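Local structure of putative oxidoreductase (Salmonella enterica subsp. enterica serovar Typhimurium, 3NX4) at residues Q2-E7 / G96-R101; P61-A66 / V90-W95; R205-Q210 / V252-L257; K226-M231 / R258-Q263. The protein binds NADP and probably acts as an NADPH-dependent acryloyl-CoA reductase of the medium-chain dehydrogenase/reductase type. One frame throughout, in Å; residues are numbered along the deposited sequence.

Contact 1: Q2-E7 / G96-R101; sequences QALILE and GGLAER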
loop_
_atom_site.group_PDB
_atom_site.type_symbol
_atom_site.label_atom_id
_atom_site.label_comp_id
_atom_site.label_asym_id
_atom_site.label_seq_id
_atom_site.Cartn_x
_atom_site.Cartn_y
_atom_site.Cartn_z
ATOM N N GLN A 2 23.843 -31.825 -18.774
ATOM C CA GLN A 2 22.841 -31.204 -19.628
ATOM C C GLN A 2 22.214 -29.974 -19.147
ATOM O O GLN A 2 21.817 -30.030 -17.989
ATOM C CB GLN A 2 21.769 -32.266 -19.869
ATOM C CG GLN A 2 20.986 -32.085 -21.152
ATOM C CD GLN A 2 19.859 -33.098 -21.302
ATOM O OE1 GLN A 2 19.250 -33.213 -22.365
ATOM N NE2 GLN A 2 19.572 -33.832 -20.232
ATOM N N ALA A 3 22.034 -28.913 -19.914
ATOM C CA ALA A 3 21.308 -27.752 -19.446
ATOM C C ALA A 3 20.534 -27.051 -20.556
ATOM O O ALA A 3 20.898 -27.139 -21.721
ATOM C CB ALA A 3 22.261 -26.784 -18.796
ATOM N N LEU A 4 19.480 -26.334 -20.190
ATOM C CA LEU A 4 18.741 -25.552 -21.160
ATOM C C LEU A 4 19.508 -24.255 -21.320
ATOM O O LEU A 4 19.785 -23.572 -20.347
ATOM C CB LEU A 4 17.313 -25.294 -20.689
ATOM C CG LEU A 4 16.513 -24.166 -21.336
ATOM C CD1 LEU A 4 16.521 -24.257 -22.834
ATOM C CD2 LEU A 4 15.092 -24.142 -20.815
ATOM N N ILE A 5 19.850 -23.919 -22.552
ATOM C CA ILE A 5 20.669 -22.753 -22.824
ATOM C C ILE A 5 19.981 -21.705 -23.665
ATOM O O ILE A 5 19.352 -22.023 -24.655
ATOM C CB ILE A 5 21.966 -23.148 -23.539
ATOM C CG1 ILE A 5 22.837 -23.998 -22.619
ATOM C CG2 ILE A 5 22.709 -21.917 -23.992
ATOM C CD1 ILE A 5 23.548 -23.214 -21.567
ATOM N N LEU A 6 20.113 -20.451 -23.258
ATOM C CA LEU A 6 19.529 -19.341 -23.987
ATOM C C LEU A 6 20.608 -18.520 -24.658
ATOM O O LEU A 6 21.558 -18.095 -24.018
ATOM C CB LEU A 6 18.735 -18.427 -23.057
ATOM C CG LEU A 6 17.581 -19.031 -22.263
ATOM C CD1 LEU A 6 16.856 -17.945 -21.509
ATOM C CD2 LEU A 6 16.639 -19.772 -23.162
ATOM N N GLU A 7 20.429 -18.291 -25.955
ATOM C CA GLU A 7 21.324 -17.479 -26.765
ATOM C C GLU A 7 20.454 -16.630 -27.683
ATOM O O GLU A 7 19.398 -17.085 -28.113
ATOM C CB GLU A 7 22.224 -18.378 -27.611
ATOM C CG GLU A 7 23.054 -19.363 -26.814
ATOM C CD GLU A 7 23.230 -20.685 -27.531
ATOM O OE1 GLU A 7 22.219 -21.241 -28.004
ATOM O OE2 GLU A 7 24.374 -21.178 -27.607
ATOM N N GLY A 96 21.226 -20.683 -13.773
ATOM C CA GLY A 96 20.173 -21.128 -12.885
ATOM C C GLY A 96 19.798 -22.596 -12.869
ATOM O O GLY A 96 20.621 -23.483 -13.109
ATOM N N GLY A 97 18.520 -22.840 -12.595
ATOM C CA GLY A 97 18.069 -24.141 -12.150
ATOM C C GLY A 97 17.661 -25.118 -13.224
ATOM O O GLY A 97 17.471 -26.304 -12.941
ATOM N N LEU A 98 17.514 -24.636 -14.453
ATOM C CA LEU A 98 17.095 -25.522 -15.536
ATOM C C LEU A 98 18.310 -26.214 -16.139
ATOM O O LEU A 98 18.637 -26.043 -17.315
ATOM C CB LEU A 98 16.242 -24.772 -16.575
ATOM C CG LEU A 98 14.860 -24.394 -16.018
ATOM C CD1 LEU A 98 14.188 -23.262 -16.795
ATOM C CD2 LEU A 98 13.948 -25.617 -15.944
ATOM N N ALA A 99 18.976 -26.997 -15.295
ATOM C CA ALA A 99 20.201 -27.699 -15.662
ATOM C C ALA A 99 20.459 -28.819 -14.664
ATOM O O ALA A 99 19.864 -28.854 -13.583
ATOM C CB ALA A 99 21.378 -26.737 -15.694
ATOM N N GLU A 100 21.363 -29.724 -15.014
ATOM C CA GLU A 100 21.641 -30.863 -14.151
ATOM C C GLU A 100 22.452 -30.486 -12.922
ATOM O O GLU A 100 22.393 -31.174 -11.908
ATOM C CB GLU A 100 22.316 -31.987 -14.940
ATOM C CG GLU A 100 21.375 -32.621 -15.958
ATOM C CD GLU A 100 21.986 -33.823 -16.650
ATOM O OE1 GLU A 100 23.230 -33.898 -16.712
ATOM O OE2 GLU A 100 21.221 -34.690 -17.125
ATOM N N ARG A 101 23.190 -29.384 -13.014
ATOM C CA ARG A 101 23.989 -28.891 -11.890
ATOM C C ARG A 101 23.905 -27.379 -11.797
ATOM O O ARG A 101 23.731 -26.696 -12.805
ATOM C CB ARG A 101 25.465 -29.279 -12.051
ATOM C CG ARG A 101 25.698 -30.649 -12.644
ATOM C CD ARG A 101 26.123 -31.643 -11.591
ATOM N NE ARG A 101 26.606 -32.885 -12.188
ATOM C CZ ARG A 101 25.879 -33.991 -12.319
ATOM N NH1 ARG A 101 24.621 -34.020 -11.892
ATOM N NH2 ARG A 101 26.414 -35.072 -12.874
#
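A3 and A99 face each other in a single antiparallel beta bridge, the backbones of 2-4 and 98-100 running 175° apart and the two CA atoms 3.9 Å from each other. On one side of the bridge L4 N donates to L98 O at 3.0 Å in a nearly straight bond; on the other, E100 N donates to Q2 O. L98 forms the centre of an inverse gamma turn, and this tight bend presents its carbonyl to the first strand. Beyond E100 N the backbone exchange gives way to a side chain: Q2 N donates to E100 OE1 at 3.0 Å, reaching it from above the carboxylate, 70° out of its plane. The glutamate can do this because its CG lies beside its own backbone N and the rest of the chain is extended, which lays CG and CD against the backbone of Q2. The Q2 side chain crosses that of E100 at a slant, Q2 CB 3.6 Å from E100 CD, amide and carboxylate planes 85° apart. At the bridge itself the methyls press together, A3 CB to A99 CB only 3.2 Å, tighter than ordinary van der Waals contact. L4 and L98 meet more loosely, L4 CD2 to L98 CD1 at 4.2 Å. Strand 2-8 also pairs antiparallel with strand 13-19, whose A15 and V17 touch L4 and Q2. The contact thus ties strand 2-8 to the loop before strand 101-104, beside helix 41-48, whose I47 packs on both leucines, and strand 30-39, whose S37 and L39 lie against L98.

Contact 2: P61-A66 / V90-W95; sequences PGIDFA and VGENHW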
loop_
_atom_site.group_PDB
_atom_site.type_symbol
_atom_site.label_atom_id
_atom_site.label_comp_id
_atom_site.label_asym_id
_atom_site.label_seq_id
_atom_site.Cartn_x
_atom_site.Cartn_y
_atom_site.Cartn_z
ATOM N N PRO A 61 18.629 -20.421 -17.756
ATOM C CA PRO A 61 17.507 -19.820 -17.035
ATOM C C PRO A 61 17.028 -20.741 -15.920
ATOM O O PRO A 61 17.595 -21.822 -15.717
ATOM C CB PRO A 61 16.440 -19.700 -18.118
ATOM C CG PRO A 61 16.682 -20.904 -18.978
ATOM C CD PRO A 61 18.195 -21.077 -19.005
ATOM N N GLY A 62 15.993 -20.308 -15.207
ATOM C CA GLY A 62 15.424 -21.088 -14.126
ATOM C C GLY A 62 15.721 -20.435 -12.788
ATOM O O GLY A 62 16.841 -20.527 -12.275
ATOM N N ILE A 63 14.714 -19.780 -12.219
ATOM C CA ILE A 63 14.897 -19.039 -10.980
ATOM C C ILE A 63 14.745 -19.941 -9.757
ATOM O O ILE A 63 14.980 -19.511 -8.630
ATOM C CB ILE A 63 13.921 -17.834 -10.888
ATOM C CG1 ILE A 63 12.466 -18.310 -10.827
ATOM C CG2 ILE A 63 14.120 -16.895 -12.077
ATOM C CD1 ILE A 63 11.445 -17.163 -10.857
ATOM N N ASP A 64 14.352 -21.192 -9.986
ATOM C CA ASP A 64 14.176 -22.149 -8.898
ATOM C C ASP A 64 14.981 -23.417 -9.156
ATOM O O ASP A 64 15.228 -23.780 -10.303
ATOM C CB ASP A 64 12.705 -22.590 -8.788
ATOM C CG ASP A 64 11.736 -21.438 -8.664
ATOM O OD1 ASP A 64 12.129 -20.358 -8.174
ATOM O OD2 ASP A 64 10.554 -21.638 -9.033
ATOM N N PHE A 65 15.357 -24.106 -8.085
ATOM C CA PHE A 65 15.797 -25.493 -8.202
ATOM C C PHE A 65 15.764 -26.182 -6.845
ATOM O O PHE A 65 15.739 -25.527 -5.802
ATOM C CB PHE A 65 17.174 -25.626 -8.883
ATOM C CG PHE A 65 18.337 -25.094 -8.056
ATOM C CD1 PHE A 65 18.751 -25.748 -6.908
ATOM C CD2 PHE A 65 19.018 -23.948 -8.448
ATOM C CE1 PHE A 65 19.836 -25.263 -6.154
ATOM C CE2 PHE A 65 20.094 -23.464 -7.709
ATOM C CZ PHE A 65 20.498 -24.120 -6.558
ATOM N N ALA A 66 15.729 -27.508 -6.867
ATOM C CA ALA A 66 15.899 -28.298 -5.660
ATOM C C ALA A 66 16.808 -29.478 -5.990
ATOM O O ALA A 66 16.668 -30.100 -7.042
ATOM C CB ALA A 66 14.567 -28.784 -5.149
ATOM N N VAL A 90 19.121 -15.599 -9.428
ATOM C CA VAL A 90 19.454 -16.825 -10.118
ATOM C C VAL A 90 18.450 -16.946 -11.254
ATOM O O VAL A 90 17.266 -16.688 -11.072
ATOM C CB VAL A 90 19.351 -18.043 -9.197
ATOM C CG1 VAL A 90 19.566 -19.319 -9.975
ATOM C CG2 VAL A 90 20.338 -17.935 -8.059
ATOM N N GLY A 91 18.927 -17.326 -12.427
ATOM C CA GLY A 91 18.079 -17.460 -13.590
ATOM C C GLY A 91 17.861 -16.134 -14.291
ATOM O O GLY A 91 17.181 -16.071 -15.308
ATOM N N GLU A 92 18.411 -15.060 -13.727
ATOM C CA GLU A 92 18.315 -13.730 -14.333
ATOM C C GLU A 92 19.679 -13.117 -14.648
ATOM O O GLU A 92 19.905 -12.598 -15.735
ATOM C CB GLU A 92 17.591 -12.753 -13.413
ATOM C CG GLU A 92 16.169 -13.127 -13.080
ATOM C CD GLU A 92 15.542 -12.150 -12.112
ATOM O OE1 GLU A 92 15.405 -12.498 -10.925
ATOM O OE2 GLU A 92 15.206 -11.028 -12.531
ATOM N N ASN A 93 20.590 -13.210 -13.683
ATOM C CA ASN A 93 21.955 -12.735 -13.838
ATOM C C ASN A 93 22.969 -13.804 -13.443
ATOM O O ASN A 93 24.171 -13.592 -13.528
ATOM C CB ASN A 93 22.199 -11.434 -13.071
ATOM C CG ASN A 93 21.814 -11.533 -11.614
ATOM O OD1 ASN A 93 22.117 -12.515 -10.943
ATOM N ND2 ASN A 93 21.149 -10.504 -11.112
ATOM N N HIS A 94 22.475 -14.946 -12.989
ATOM C CA HIS A 94 23.334 -16.048 -12.587
ATOM C C HIS A 94 22.807 -17.357 -13.164
ATOM O O HIS A 94 21.620 -17.636 -13.056
ATOM C CB HIS A 94 23.382 -16.114 -11.062
ATOM C CG HIS A 94 24.367 -17.100 -10.521
ATOM N ND1 HIS A 94 25.641 -16.745 -10.138
ATOM C CD2 HIS A 94 24.258 -18.427 -10.281
ATOM C CE1 HIS A 94 26.278 -17.812 -9.691
ATOM N NE2 HIS A 94 25.461 -18.845 -9.768
ATOM N N TRP A 95 23.676 -18.168 -13.757
ATOM C CA TRP A 95 23.233 -19.445 -14.309
ATOM C C TRP A 95 22.372 -20.200 -13.305
ATOM O O TRP A 95 22.743 -20.347 -12.137
ATOM C CB TRP A 95 24.422 -20.292 -14.760
ATOM C CG TRP A 95 24.973 -19.863 -16.090
ATOM C CD1 TRP A 95 24.726 -18.688 -16.744
ATOM C CD2 TRP A 95 25.849 -20.616 -16.937
ATOM N NE1 TRP A 95 25.401 -18.662 -17.941
ATOM C CE2 TRP A 95 26.097 -19.835 -18.083
ATOM C CE3 TRP A 95 26.453 -21.872 -16.835
ATOM C CZ2 TRP A 95 26.920 -20.270 -19.118
ATOM C CZ3 TRP A 95 27.267 -22.302 -17.863
ATOM C CH2 TRP A 95 27.491 -21.505 -18.991
HETATM O O HOH W 1 14.723 -17.761 -15.943
#
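I63 and V90 meet where two loops of the GroES-like domain come together, one leading into strand 64-72 and the other following strand 82-86. The close part of the contact is built on V90 O: I63 CG2 lies 3.3 Å from it, and I63 CA approaches the same oxygen at 3.3 Å in a CA-H...O contact. I63 CG2 stands beside its own backbone N, which turns this branch to the valine carbonyl, while CG1 occupies the crowded position between N and the carbonyl carbon (chi1 64°). Next to it G91, which has no side chain, lies close against G62 and I63, its CA 3.6 Å from G62 O. V90 CG1 touches G62 O at 3.8 Å.

Toward P61 and E92 the fit is looser. P61 CA comes no nearer than 4.1 Å to G91 O, and E92 turns its carboxylate to a salt bridge with K42. The side chain of I63 is about 6 Å from the bound NADP, placing this junction near the cofactor site. Between 61-66 and 90-95 no direct hydrogen bond forms; instead a water accepts from G62 N at 2.9 Å and donates to G91 O at 3.0 Å.

Contact 3: R205-Q210 / V252-L257; sequences RPLEKQ and VMPFIL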
loop_
_atom_site.group_PDB
_atom_site.type_symbol
_atom_site.label_atom_id
_atom_site.label_comp_id
_atom_site.label_asym_id
_atom_site.label_seq_id
_atom_site.Cartn_x
_atom_site.Cartn_y
_atom_site.Cartn_z
ATOM N N ARG A 205 -14.932 3.109 -11.798
ATOM C CA ARG A 205 -14.938 4.441 -11.208
ATOM C C ARG A 205 -13.817 4.489 -10.153
ATOM O O ARG A 205 -13.267 3.446 -9.782
ATOM C CB ARG A 205 -16.280 4.709 -10.533
ATOM C CG ARG A 205 -17.495 4.455 -11.394
ATOM C CD ARG A 205 -17.566 5.444 -12.530
ATOM N NE ARG A 205 -18.832 5.346 -13.260
ATOM C CZ ARG A 205 -19.147 6.116 -14.295
ATOM N NH1 ARG A 205 -18.279 7.027 -14.715
ATOM N NH2 ARG A 205 -20.317 5.973 -14.909
ATOM N N PRO A 206 -13.474 5.695 -9.667
ATOM C CA PRO A 206 -12.424 5.770 -8.645
ATOM C C PRO A 206 -12.798 4.963 -7.415
ATOM O O PRO A 206 -11.918 4.348 -6.801
ATOM C CB PRO A 206 -12.353 7.265 -8.329
ATOM C CG PRO A 206 -12.783 7.919 -9.627
ATOM C CD PRO A 206 -13.883 7.032 -10.138
ATOM N N LEU A 207 -14.082 4.978 -7.066
ATOM C CA LEU A 207 -14.619 4.154 -5.984
ATOM C C LEU A 207 -15.811 3.346 -6.494
ATOM O O LEU A 207 -16.727 3.901 -7.105
ATOM C CB LEU A 207 -15.061 5.029 -4.797
ATOM C CG LEU A 207 -13.970 5.720 -3.969
ATOM C CD1 LEU A 207 -14.609 6.517 -2.841
ATOM C CD2 LEU A 207 -12.947 4.710 -3.415
ATOM N N GLU A 208 -15.786 2.040 -6.246
ATOM C CA GLU A 208 -16.888 1.137 -6.578
ATOM C C GLU A 208 -17.495 0.637 -5.271
ATOM O O GLU A 208 -17.050 1.019 -4.189
ATOM C CB GLU A 208 -16.369 -0.061 -7.375
ATOM C CG GLU A 208 -15.742 0.286 -8.726
ATOM C CD GLU A 208 -16.779 0.475 -9.813
ATOM O OE1 GLU A 208 -17.977 0.275 -9.521
ATOM O OE2 GLU A 208 -16.399 0.826 -10.951
ATOM N N LYS A 209 -18.493 -0.236 -5.354
ATOM C CA LYS A 209 -19.049 -0.793 -4.129
ATOM C C LYS A 209 -17.980 -1.613 -3.415
ATOM O O LYS A 209 -17.145 -2.249 -4.057
ATOM C CB LYS A 209 -20.287 -1.655 -4.394
ATOM C CG LYS A 209 -20.871 -2.244 -3.114
ATOM C CD LYS A 209 -22.317 -2.682 -3.269
ATOM C CE LYS A 209 -22.442 -3.986 -4.034
ATOM N NZ LYS A 209 -23.838 -4.495 -3.951
ATOM N N GLN A 210 -17.995 -1.563 -2.088
ATOM C CA GLN A 210 -17.013 -2.274 -1.280
ATOM C C GLN A 210 -17.318 -3.749 -1.266
ATOM O O GLN A 210 -18.373 -4.147 -0.776
ATOM C CB GLN A 210 -17.025 -1.737 0.155
ATOM C CG GLN A 210 -16.557 -0.294 0.255
ATOM C CD GLN A 210 -16.664 0.267 1.669
ATOM O OE1 GLN A 210 -16.081 -0.262 2.613
ATOM N NE2 GLN A 210 -17.433 1.328 1.815
ATOM N N VAL A 252 -5.995 8.073 -6.067
ATOM C CA VAL A 252 -5.687 8.068 -4.652
ATOM C C VAL A 252 -6.928 7.803 -3.802
ATOM O O VAL A 252 -6.819 7.622 -2.597
ATOM C CB VAL A 252 -5.065 9.405 -4.212
ATOM C CG1 VAL A 252 -3.795 9.683 -4.986
ATOM C CG2 VAL A 252 -6.056 10.533 -4.391
HETATM N N MSE A 253 -8.107 7.814 -4.419
HETATM C CA MSE A 253 -9.356 7.734 -3.652
HETATM C C MSE A 253 -9.508 6.514 -2.711
HETATM O O MSE A 253 -9.934 6.677 -1.567
HETATM C CB MSE A 253 -10.584 7.894 -4.549
HETATM C CG MSE A 253 -10.576 9.166 -5.380
HETATM SE SE MSE A 253 -10.412 10.756 -4.234
HETATM C CE MSE A 253 -12.273 11.336 -4.270
ATOM N N PRO A 254 -9.186 5.296 -3.185
ATOM C CA PRO A 254 -9.338 4.175 -2.246
ATOM C C PRO A 254 -8.392 4.339 -1.055
ATOM O O PRO A 254 -8.690 3.917 0.061
ATOM C CB PRO A 254 -8.917 2.951 -3.077
ATOM C CG PRO A 254 -9.148 3.356 -4.505
ATOM C CD PRO A 254 -8.842 4.844 -4.547
ATOM N N PHE A 255 -7.254 4.965 -1.300
ATOM C CA PHE A 255 -6.263 5.142 -0.246
ATOM C C PHE A 255 -6.680 6.192 0.760
ATOM O O PHE A 255 -6.664 5.938 1.966
ATOM C CB PHE A 255 -4.907 5.455 -0.867
ATOM C CG PHE A 255 -4.468 4.404 -1.835
ATOM C CD1 PHE A 255 -3.861 3.236 -1.377
ATOM C CD2 PHE A 255 -4.713 4.545 -3.184
ATOM C CE1 PHE A 255 -3.479 2.231 -2.267
ATOM C CE2 PHE A 255 -4.331 3.548 -4.086
ATOM C CZ PHE A 255 -3.717 2.390 -3.620
ATOM N N ILE A 256 -7.096 7.359 0.273
ATOM C CA ILE A 256 -7.324 8.478 1.174
ATOM C C ILE A 256 -8.747 8.559 1.698
ATOM O O ILE A 256 -9.006 9.275 2.668
ATOM C CB ILE A 256 -6.922 9.817 0.534
ATOM C CG1 ILE A 256 -7.961 10.247 -0.502
ATOM C CG2 ILE A 256 -5.529 9.704 -0.070
ATOM C CD1 ILE A 256 -7.705 11.641 -1.079
ATOM N N LEU A 257 -9.668 7.842 1.063
ATOM C CA LEU A 257 -11.065 7.833 1.504
ATOM C C LEU A 257 -11.411 6.509 2.190
ATOM O O LEU A 257 -12.321 6.442 3.011
ATOM C CB LEU A 257 -12.021 8.070 0.326
ATOM C CG LEU A 257 -11.997 9.455 -0.322
ATOM C CD1 LEU A 257 -13.036 9.568 -1.430
ATOM C CD2 LEU A 257 -12.231 10.515 0.732
#
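The short helix 253-258 of the nucleotide-binding domain receives P206 and L207 from the loop that leads into strand 212-217, in a largely apolar contact without hydrogen bonds across it, near the surface. L207 contributes most. Its CG stands beside the backbone N (chi1 -70°) and the chain continues extended, carrying the two methyls to the helix although the CB does not itself aim there. The branches divide the work: CD2 lies against M253 and P254, with L207 CD2 to P254 N at 3.8 Å, while CD1 reaches one turn further, L207 CD1 to L257 CD1 at 3.7 Å. The leucine crosses both M253 and L257 at about a right angle, and L207 CG rests 4.1 Å from M253 CB.

P206 meets M253 and P254 as well. P206 CB touches M253 CG at 3.9 Å, and P206 O faces the ring of the second proline, 3.7 Å from P254 CG. M253, a selenomethionine, is bent at chi2 and chi3; it makes these contacts through CB and CG, while its end leads away. The loop keeps its own shape partly through E208, whose OE2 accepts from R205 N at 2.8 Å, met from above the carboxylate plane.

The second subunit packs its F246 on P206 and its L262 on F255. I256, on the same helix, touches C240 of the second subunit and an NADP that is not the one bound to its own chain, probably that of the second subunit. The arrangement is that of a loop lying on a short helix at the dimer interface of a Rossmann-type domain.

Contact 4: K226-M231 / R258-Q263; sequences KVLAQM and RNVRLQ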
loop_
_atom_site.group_PDB
_atom_site.type_symbol
_atom_site.label_atom_id
_atom_site.label_comp_id
_atom_site.label_asym_id
_atom_site.label_seq_id
_atom_site.Cartn_x
_atom_site.Cartn_y
_atom_site.Cartn_z
ATOM N N LYS A 226 -9.296 -1.833 -10.624
ATOM C CA LYS A 226 -10.690 -2.024 -10.229
ATOM C C LYS A 226 -10.809 -2.732 -8.884
ATOM O O LYS A 226 -11.667 -2.396 -8.070
ATOM C CB LYS A 226 -11.485 -2.780 -11.293
ATOM C CG LYS A 226 -12.973 -2.817 -10.954
ATOM C CD LYS A 226 -13.846 -2.856 -12.192
ATOM C CE LYS A 226 -15.309 -2.934 -11.804
ATOM N NZ LYS A 226 -16.147 -3.303 -12.959
ATOM N N VAL A 227 -9.957 -3.724 -8.661
ATOM C CA VAL A 227 -9.872 -4.353 -7.340
ATOM C C VAL A 227 -9.629 -3.305 -6.253
ATOM O O VAL A 227 -10.290 -3.322 -5.215
ATOM C CB VAL A 227 -8.817 -5.474 -7.307
ATOM C CG1 VAL A 227 -8.538 -5.923 -5.871
ATOM C CG2 VAL A 227 -9.306 -6.672 -8.164
ATOM N N LEU A 228 -8.701 -2.384 -6.490
ATOM C CA LEU A 228 -8.495 -1.294 -5.529
ATOM C C LEU A 228 -9.770 -0.491 -5.279
ATOM O O LEU A 228 -10.046 -0.128 -4.140
ATOM C CB LEU A 228 -7.372 -0.353 -5.966
ATOM C CG LEU A 228 -5.956 -0.916 -5.862
ATOM C CD1 LEU A 228 -5.012 -0.061 -6.690
ATOM C CD2 LEU A 228 -5.515 -0.982 -4.408
ATOM N N ALA A 229 -10.537 -0.220 -6.335
ATOM C CA ALA A 229 -11.778 0.558 -6.218
ATOM C C ALA A 229 -12.891 -0.187 -5.466
ATOM O O ALA A 229 -13.870 0.427 -5.014
ATOM C CB ALA A 229 -12.275 1.005 -7.618
ATOM N N GLN A 230 -12.720 -1.501 -5.331
ATOM C CA GLN A 230 -13.699 -2.387 -4.702
ATOM C C GLN A 230 -13.327 -2.834 -3.284
ATOM O O GLN A 230 -14.011 -3.683 -2.701
ATOM C CB GLN A 230 -13.851 -3.661 -5.552
ATOM C CG GLN A 230 -14.547 -3.441 -6.906
ATOM C CD GLN A 230 -14.528 -4.689 -7.784
ATOM O OE1 GLN A 230 -13.684 -5.564 -7.620
ATOM N NE2 GLN A 230 -15.466 -4.761 -8.731
HETATM N N MSE A 231 -12.228 -2.320 -2.745
HETATM C CA MSE A 231 -11.783 -2.752 -1.412
HETATM C C MSE A 231 -12.673 -2.209 -0.294
HETATM O O MSE A 231 -13.094 -1.039 -0.320
HETATM C CB MSE A 231 -10.329 -2.329 -1.148
HETATM C CG MSE A 231 -9.324 -2.888 -2.149
HETATM SE SE MSE A 231 -9.383 -4.850 -2.316
HETATM C CE MSE A 231 -9.126 -5.358 -0.452
ATOM N N ARG A 258 -10.672 5.458 1.871
ATOM C CA ARG A 258 -10.996 4.154 2.430
ATOM C C ARG A 258 -9.852 3.482 3.182
ATOM O O ARG A 258 -9.978 2.323 3.583
ATOM C CB ARG A 258 -11.537 3.224 1.341
ATOM C CG ARG A 258 -12.951 3.594 0.883
ATOM C CD ARG A 258 -13.510 2.536 -0.080
ATOM N NE ARG A 258 -14.857 2.887 -0.528
ATOM C CZ ARG A 258 -15.444 2.381 -1.606
ATOM N NH1 ARG A 258 -14.807 1.483 -2.358
ATOM N NH2 ARG A 258 -16.674 2.767 -1.926
ATOM N N ASN A 259 -8.748 4.207 3.360
ATOM C CA ASN A 259 -7.635 3.717 4.172
ATOM C C ASN A 259 -7.117 2.362 3.680
ATOM O O ASN A 259 -6.716 1.513 4.467
ATOM C CB ASN A 259 -8.064 3.608 5.634
ATOM C CG ASN A 259 -6.932 3.909 6.598
ATOM O OD1 ASN A 259 -6.721 5.067 6.986
ATOM N ND2 ASN A 259 -6.183 2.871 6.979
ATOM N N VAL A 260 -7.116 2.173 2.370
ATOM C CA VAL A 260 -6.631 0.929 1.785
ATOM C C VAL A 260 -5.097 0.825 1.827
ATOM O O VAL A 260 -4.396 1.814 1.622
ATOM C CB VAL A 260 -7.143 0.781 0.318
ATOM C CG1 VAL A 260 -6.401 -0.308 -0.416
ATOM C CG2 VAL A 260 -8.657 0.538 0.300
ATOM N N ARG A 261 -4.589 -0.383 2.088
ATOM C CA ARG A 261 -3.161 -0.656 1.985
ATOM C C ARG A 261 -2.881 -1.410 0.697
ATOM O O ARG A 261 -3.547 -2.410 0.393
ATOM C CB ARG A 261 -2.689 -1.521 3.151
ATOM C CG ARG A 261 -1.220 -1.966 3.039
ATOM C CD ARG A 261 -0.764 -2.792 4.258
ATOM N NE ARG A 261 -0.839 -2.043 5.513
ATOM C CZ ARG A 261 -0.522 -2.545 6.710
ATOM N NH1 ARG A 261 -0.120 -3.807 6.828
ATOM N NH2 ARG A 261 -0.625 -1.793 7.798
ATOM N N LEU A 262 -1.911 -0.931 -0.067
ATOM C CA LEU A 262 -1.386 -1.708 -1.194
ATOM C C LEU A 262 0.030 -2.139 -0.830
ATOM O O LEU A 262 0.950 -1.321 -0.804
ATOM C CB LEU A 262 -1.401 -0.885 -2.488
ATOM C CG LEU A 262 -0.720 -1.472 -3.726
ATOM C CD1 LEU A 262 -1.356 -2.820 -4.124
ATOM C CD2 LEU A 262 -0.785 -0.483 -4.874
ATOM N N GLN A 263 0.188 -3.418 -0.499
ATOM C CA GLN A 263 1.488 -3.963 -0.142
ATOM C C GLN A 263 2.125 -4.675 -1.333
ATOM O O GLN A 263 1.615 -5.696 -1.810
ATOM C CB GLN A 263 1.356 -4.955 1.007
ATOM C CG GLN A 263 2.695 -5.629 1.362
ATOM C CD GLN A 263 3.714 -4.631 1.921
ATOM O OE1 GLN A 263 3.486 -4.018 2.961
ATOM N NE2 GLN A 263 4.826 -4.454 1.215
HETATM O O HOH W 2 -11.961 0.864 -2.160
#
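L228, V260 and M231 have the most surface buried here, with R258 close behind. V260 points its CB at the other segment and spreads its two methyls between two partners. CG1, anti to the backbone N (chi1 166°), meets L228 CD2 at 4.1 Å, where the two side chains cross at a slant; V260 CG2, beside that N, lies 3.6 Å from M231 CB. M231, a selenomethionine, is bent at chi2 and chi3, and its side chain also touches V237, W212 and A215 of the neighbouring strands. L228 likewise rests on V237 and on F255.

R258 runs extended from CG to NE past the 228-231 backbone, its CD 3.6 Å from M231 O. A water ties the polar atoms together: it donates to L228 O and to M231 O, each at 2.9 Å, and accepts from R258 NH1 at 2.9 Å, lying at the edge of the guanidinium and in its plane. A229 O also stands near that plane, 3.0 Å from R258 NH1. The same guanidinium gives NH2 to E208 O, so one arginine joins that backbone to the loop before strand 212-217.

The six-stranded parallel sheet with strand order 3-2-1-4-5-6 and flanking helices is the Rossmann fold; here the segment leading into its edge strand packs on helix 221-229, and R261, L262 and Q263 carry the sheet antiparallel into the second subunit.

Overall arrangement
From the N terminus, strand 2-8 enters contact 1, which closes a loop of 88 residues when 96-101 returns to it. Contact 2 is nested inside that loop and joins the start of strand 64-72 to the loop that also holds 96-101. The two touch: G97 N and L98 N probably bond to G62 O and P61 O. Contacts 3 and 4 follow in series in the nucleotide-binding domain, about 33 Å or more from the first pair between centres. Their segments alternate along the chain, so the loops cross, and E208 links them through A229 and R258. Contact 3 ties the loop before strand 212-217 to helix 253-258, and contact 4 ties helix 221-229 to the segment entering strand 261-264.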